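Local coordinates for protein syncytin-1 (PDB 5HA6) that probably drives membrane fusion between cells as the fusion subunit of an endogenous retroviral envelope glycoprotein, at residues S46-Q51 with E102-I107; E35-M40 with R109-L114. The protein carries 1 engineered substitution. All blocks are in the same frame, centred on the assembly; numbering follows the deposited sequence. Where two conformers were deposited one is given.

Overall arrangement
From the N terminus, the chain runs along the long helix 25-71, first through 35-40 and then through 46-51. It turns back through a region that holds the short helix 78-82 and the disulfide Cys79-Cys86. Helix 93-115 then returns antiparallel, passing 102-107 and 109-114. Contact 1 closes the inner loop, with 50 residues between its segments. Contact 2 closes the outer loop, with 68, so contact 1 is nested inside it. Both tie the same two helices into one hairpin. Their centres are about 13 Å apart, and Ile107 of contact 1 packs on Met40 of contact 2. Three such hairpins form the trimer.

Contact 1 (S46-Q51 with E102-I107); sequences SLVTLQ and EIRDRI
With chi1 at -72°, Arg104 places CG beside its backbone N, and the extended chain from CG to NE carries the guanidinium across to Val48. The chi1 of Val48, 166°, sets CG2 beside the backbone N. CG2 is the methyl that meets the arginine, at 4.2 Å from Arg104 NH1 and 4.2 Å from Arg104 NH2. It approaches obliquely, and the two side chains cross at about a right angle. No hydrogen bond joins the segments here. The charge of Arg104 is met one turn back on helix 25-71, where NH2 forms a salt bridge with Asp45.

The second touch is purely apolar. Leu47 CD1 meets Ile103 CD1 at 4.3 Å, methyl to methyl. This pair is buried; the Val48-Arg104 pair is partly exposed. The backbones stay well apart: Leu47 CA and Ile103 CA, the nearest such pair, are 10.8 Å apart.

Within the trimer, Leu47 also packs on Leu50 of the second subunit and Leu47 of the third. Ile103 lies against Arg42 of the second subunit. Helix 93-115 thus sits in the groove between two helices of the central three-helix coiled coil, its own 25-71 and that of the second subunit, as in class I six-helix bundles.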
loop_
_atom_site.group_PDB
_atom_site.type_symbol
_atom_site.label_atom_id
_atom_site.label_comp_id
_atom_site.label_asym_id
_atom_site.label_seq_id
_atom_site.Cartn_x
_atom_site.Cartn_y
_atom_site.Cartn_z
ATOM N N SER A 46 1.231 -3.507 -8.228
ATOM C CA SER A 46 0.389 -2.821 -7.253
ATOM C C SER A 46 1.191 -2.218 -6.118
ATOM O O SER A 46 0.945 -1.052 -5.701
ATOM C CB SER A 46 -0.682 -3.777 -6.715
ATOM O OG SER A 46 -1.505 -4.248 -7.765
ATOM N N LEU A 47 2.137 -2.987 -5.588
ATOM C CA LEU A 47 2.979 -2.487 -4.497
ATOM C C LEU A 47 3.722 -1.233 -4.935
ATOM O O LEU A 47 3.779 -0.234 -4.185
ATOM C CB LEU A 47 3.986 -3.560 -4.026
ATOM C CG LEU A 47 3.366 -4.806 -3.407
ATOM C CD1 LEU A 47 4.451 -5.911 -3.265
ATOM C CD2 LEU A 47 2.684 -4.547 -2.054
ATOM N N VAL A 48 4.249 -1.258 -6.170
ATOM C CA VAL A 48 4.974 -0.110 -6.680
ATOM C C VAL A 48 4.079 1.086 -6.766
ATOM O O VAL A 48 4.474 2.218 -6.376
ATOM C CB VAL A 48 5.605 -0.404 -8.069
ATOM C CG1 VAL A 48 6.052 0.882 -8.756
ATOM C CG2 VAL A 48 6.763 -1.354 -7.875
ATOM N N THR A 49 2.866 0.870 -7.261
ATOM C CA THR A 49 1.971 1.982 -7.389
ATOM C C THR A 49 1.471 2.556 -6.060
ATOM O O THR A 49 1.341 3.789 -5.929
ATOM C CB THR A 49 0.787 1.601 -8.287
ATOM O OG1 THR A 49 1.304 1.400 -9.604
ATOM C CG2 THR A 49 -0.207 2.725 -8.383
ATOM N N LEU A 50 1.226 1.702 -5.082
ATOM C CA LEU A 50 0.891 2.187 -3.756
ATOM C C LEU A 50 2.035 3.020 -3.196
ATOM O O LEU A 50 1.804 4.141 -2.632
ATOM C CB LEU A 50 0.550 1.024 -2.834
ATOM C CG LEU A 50 -0.727 0.294 -3.203
ATOM C CD1 LEU A 50 -0.856 -1.032 -2.549
ATOM C CD2 LEU A 50 -1.919 1.138 -2.799
ATOM N N GLN A 51 3.264 2.535 -3.344
ATOM C CA GLN A 51 4.426 3.350 -2.903
ATOM C C GLN A 51 4.581 4.668 -3.645
ATOM O O GLN A 51 4.879 5.704 -3.020
ATOM C CB GLN A 51 5.741 2.583 -3.030
ATOM C CG GLN A 51 6.939 3.315 -2.406
ATOM C CD GLN A 51 6.790 3.411 -0.903
ATOM O OE1 GLN A 51 6.687 2.382 -0.233
ATOM N NE2 GLN A 51 6.715 4.638 -0.365
ATOM N N GLU A 102 13.069 -7.944 -5.477
ATOM C CA GLU A 102 13.304 -9.357 -5.088
ATOM C C GLU A 102 12.214 -10.313 -5.613
ATOM O O GLU A 102 12.501 -11.394 -6.122
ATOM C CB GLU A 102 13.378 -9.460 -3.565
ATOM C CG GLU A 102 14.676 -8.912 -2.986
ATOM C CD GLU A 102 14.634 -8.915 -1.453
ATOM O OE1 GLU A 102 13.847 -9.724 -0.880
ATOM O OE2 GLU A 102 15.351 -8.103 -0.825
ATOM N N ILE A 103 10.961 -9.907 -5.483
ATOM C CA ILE A 103 9.868 -10.651 -6.116
ATOM C C ILE A 103 10.029 -10.804 -7.644
ATOM O O ILE A 103 9.841 -11.900 -8.203
ATOM C CB ILE A 103 8.538 -9.972 -5.789
ATOM C CG1 ILE A 103 8.266 -10.116 -4.267
ATOM C CG2 ILE A 103 7.434 -10.542 -6.634
ATOM C CD1 ILE A 103 7.086 -9.303 -3.771
ATOM N N ARG A 104 10.341 -9.712 -8.322
ATOM C CA ARG A 104 10.594 -9.771 -9.754
ATOM C C ARG A 104 11.815 -10.670 -10.098
ATOM O O ARG A 104 11.794 -11.410 -11.125
ATOM C CB ARG A 104 10.744 -8.333 -10.277
ATOM C CG ARG A 104 9.357 -7.600 -10.285
ATOM C CD ARG A 104 9.450 -6.185 -10.782
ATOM N NE ARG A 104 8.106 -5.634 -10.955
ATOM C CZ ARG A 104 7.828 -4.338 -10.969
ATOM N NH1 ARG A 104 8.793 -3.420 -10.866
ATOM N NH2 ARG A 104 6.580 -3.955 -11.125
ATOM N N ASP A 105 12.864 -10.652 -9.243
ATOM C CA ASP A 105 13.986 -11.565 -9.432
ATOM C C ASP A 105 13.534 -13.001 -9.321
ATOM O O ASP A 105 14.018 -13.869 -10.035
ATOM C CB ASP A 105 15.099 -11.353 -8.386
ATOM C CG ASP A 105 15.736 -10.018 -8.482
ATOM O OD1 ASP A 105 15.638 -9.385 -9.566
ATOM O OD2 ASP A 105 16.369 -9.628 -7.476
ATOM N N ARG A 106 12.689 -13.268 -8.332
ATOM C CA ARG A 106 12.209 -14.637 -8.131
ATOM C C ARG A 106 11.367 -15.124 -9.295
ATOM O O ARG A 106 11.509 -16.304 -9.704
ATOM C CB ARG A 106 11.429 -14.720 -6.809
ATOM C CG ARG A 106 12.356 -14.564 -5.617
ATOM C CD ARG A 106 11.608 -14.417 -4.291
ATOM N NE ARG A 106 10.828 -15.648 -4.043
ATOM C CZ ARG A 106 11.316 -16.792 -3.599
ATOM N NH1 ARG A 106 12.593 -16.919 -3.211
ATOM N NH2 ARG A 106 10.490 -17.828 -3.494
ATOM N N ILE A 107 10.499 -14.244 -9.833
ATOM C CA ILE A 107 9.809 -14.563 -11.075
ATOM C C ILE A 107 10.776 -14.936 -12.199
ATOM O O ILE A 107 10.648 -16.000 -12.861
ATOM C CB ILE A 107 8.964 -13.393 -11.549
ATOM C CG1 ILE A 107 7.829 -13.180 -10.558
ATOM C CG2 ILE A 107 8.468 -13.601 -12.981
ATOM C CD1 ILE A 107 7.197 -11.803 -10.667
#

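Contact 2 (E35-M40 with R109-L114)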
loop_
_atom_site.group_PDB
_atom_site.type_symbol
_atom_site.label_atom_id
_atom_site.label_comp_id
_atom_site.label_asym_id
_atom_site.label_seq_id
_atom_site.Cartn_x
_atom_site.Cartn_y
_atom_site.Cartn_z
ATOM N N GLU A 35 1.349 -19.594 -13.393
ATOM C CA GLU A 35 0.255 -18.931 -12.645
ATOM C C GLU A 35 0.774 -18.009 -11.506
ATOM O O GLU A 35 0.408 -16.811 -11.382
ATOM C CB GLU A 35 -0.708 -19.991 -12.074
ATOM C CG GLU A 35 -1.541 -20.712 -13.120
ATOM C CD GLU A 35 -2.628 -19.859 -13.742
ATOM O OE1 GLU A 35 -2.969 -18.802 -13.162
ATOM O OE2 GLU A 35 -3.165 -20.278 -14.802
ATOM N N LEU A 36 1.631 -18.580 -10.671
ATOM C CA LEU A 36 2.299 -17.835 -9.624
ATOM C C LEU A 36 2.947 -16.587 -10.220
ATOM O O LEU A 36 2.679 -15.440 -9.781
ATOM C CB LEU A 36 3.338 -18.746 -8.925
ATOM C CG LEU A 36 4.228 -18.022 -7.881
ATOM C CD1 LEU A 36 3.375 -17.439 -6.808
ATOM C CD2 LEU A 36 5.280 -18.942 -7.245
ATOM N N ASN A 37 3.779 -16.772 -11.240
ATOM C CA ASN A 37 4.469 -15.629 -11.851
ATOM C C ASN A 37 3.509 -14.536 -12.325
ATOM O O ASN A 37 3.705 -13.352 -12.027
ATOM C CB ASN A 37 5.332 -16.086 -13.023
ATOM C CG ASN A 37 6.627 -16.756 -12.573
ATOM O OD1 ASN A 37 6.924 -16.822 -11.374
ATOM N ND2 ASN A 37 7.387 -17.287 -13.538
ATOM N N GLY A 38 2.449 -14.919 -13.036
ATOM C CA GLY A 38 1.506 -13.891 -13.505
ATOM C C GLY A 38 0.721 -13.163 -12.394
ATOM O O GLY A 38 0.411 -11.955 -12.512
ATOM N N ASP A 39 0.350 -13.870 -11.334
ATOM C CA ASP A 39 -0.229 -13.191 -10.167
ATOM C C ASP A 39 0.802 -12.216 -9.540
ATOM O O ASP A 39 0.528 -11.049 -9.280
ATOM C CB ASP A 39 -0.658 -14.200 -9.102
ATOM C CG ASP A 39 -1.912 -14.975 -9.447
ATOM O OD1 ASP A 39 -2.332 -15.078 -10.620
ATOM O OD2 ASP A 39 -2.462 -15.559 -8.494
ATOM N N MET A 40 2.019 -12.701 -9.298
ATOM C CA MET A 40 3.039 -11.869 -8.654
ATOM C C MET A 40 3.496 -10.655 -9.455
ATOM O O MET A 40 3.868 -9.638 -8.854
ATOM C CB MET A 40 4.262 -12.735 -8.297
ATOM C CG MET A 40 3.947 -13.673 -7.211
ATOM S SD MET A 40 3.717 -12.783 -5.631
ATOM C CE MET A 40 3.211 -14.053 -4.535
ATOM N N ARG A 109 13.819 -15.851 -11.970
ATOM C CA ARG A 109 14.620 -17.051 -11.703
ATOM C C ARG A 109 13.816 -18.318 -11.974
ATOM O O ARG A 109 14.346 -19.290 -12.529
ATOM C CB ARG A 109 15.145 -17.094 -10.263
ATOM C CG ARG A 109 15.812 -18.459 -9.905
ATOM C CD ARG A 109 16.398 -18.511 -8.490
ATOM N NE ARG A 109 15.364 -18.464 -7.447
ATOM C CZ ARG A 109 15.618 -18.515 -6.143
ATOM N NH1 ARG A 109 16.865 -18.616 -5.703
ATOM N NH2 ARG A 109 14.625 -18.466 -5.267
ATOM N N ARG A 110 12.531 -18.334 -11.570
ATOM C CA ARG A 110 11.707 -19.519 -11.869
ATOM C C ARG A 110 11.614 -19.770 -13.366
ATOM O O ARG A 110 11.809 -20.900 -13.852
ATOM C CB ARG A 110 10.298 -19.343 -11.298
ATOM C CG ARG A 110 10.269 -19.513 -9.781
ATOM C CD ARG A 110 8.862 -19.625 -9.290
ATOM N NE ARG A 110 8.233 -18.307 -9.377
ATOM C CZ ARG A 110 8.152 -17.453 -8.364
ATOM N NH1 ARG A 110 8.690 -17.755 -7.195
ATOM N NH2 ARG A 110 7.586 -16.268 -8.549
ATOM N N ALA A 111 11.326 -18.706 -14.109
ATOM C CA ALA A 111 11.304 -18.872 -15.576
ATOM C C ALA A 111 12.671 -19.331 -16.122
ATOM O O ALA A 111 12.786 -20.167 -17.038
ATOM C CB ALA A 111 10.901 -17.575 -16.220
ATOM N N GLU A 112 13.724 -18.750 -15.573
ATOM C CA GLU A 112 15.064 -19.054 -16.044
ATOM C C GLU A 112 15.408 -20.525 -15.809
ATOM O O GLU A 112 16.001 -21.183 -16.658
ATOM C CB GLU A 112 16.083 -18.154 -15.346
ATOM C CG GLU A 112 17.482 -18.236 -15.972
ATOM C CD GLU A 112 18.285 -19.477 -15.536
ATOM O OE1 GLU A 112 18.108 -19.940 -14.394
ATOM O OE2 GLU A 112 19.116 -19.973 -16.322
ATOM N N GLU A 113 15.025 -21.027 -14.662
ATOM C CA GLU A 113 15.279 -22.383 -14.255
ATOM C C GLU A 113 14.525 -23.344 -15.136
ATOM O O GLU A 113 15.057 -24.337 -15.543
ATOM C CB GLU A 113 14.850 -22.624 -12.826
ATOM C CG GLU A 113 15.894 -22.386 -11.795
ATOM C CD GLU A 113 15.304 -22.268 -10.418
ATOM O OE1 GLU A 113 14.106 -22.499 -10.232
ATOM O OE2 GLU A 113 16.045 -21.912 -9.527
ATOM N N LEU A 114 13.288 -23.062 -15.447
ATOM C CA LEU A 114 12.581 -23.901 -16.371
ATOM C C LEU A 114 13.206 -23.863 -17.754
ATOM O O LEU A 114 13.255 -24.866 -18.399
ATOM C CB LEU A 114 11.126 -23.514 -16.454
ATOM C CG LEU A 114 10.266 -23.724 -15.221
ATOM C CD1 LEU A 114 8.931 -23.073 -15.436
ATOM C CD2 LEU A 114 10.070 -25.194 -14.932
#
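Arg110, Asn37 and Leu36 carry this contact, which belongs to the trimer of helical hairpins, the six-helix bundle of class I fusion proteins. The two helices run antiparallel, with their local axes 11.0 Å apart. Arg110 has the most surface buried. The bend at chi3 (-73°) turns NE and the guanidinium toward the Asn37 amide and across Leu36.

Asn37 meets it at the edge. The amide and guanidinium planes are tilted against each other, yet OD1 lies in the guanidinium plane. The arginine grips this one oxygen side-on. NE donates to Asn37 OD1 at 2.8 Å, and NH2 donates to the same oxygen at 3.0 Å. Both bonds are bent, with N-H...O angles of 152° at NE and 141° at NH2, as expected when two donors share one acceptor.

Beyond the two segments, NH1 and NH2 of Arg110 reach Glu35 and Asp39 of the second subunit, respectively, in intersubunit salt bridges. That Asp39 also pairs with Arg106, so two arginines face two carboxylates, which probably offset their charge. These bonds should limit rotation of the group. Leu36, which also packs on Leu36 of the third subunit, covers one face. Its CD2 methyl sits over the guanidinium centre, 3.4 Å from Arg110 CZ.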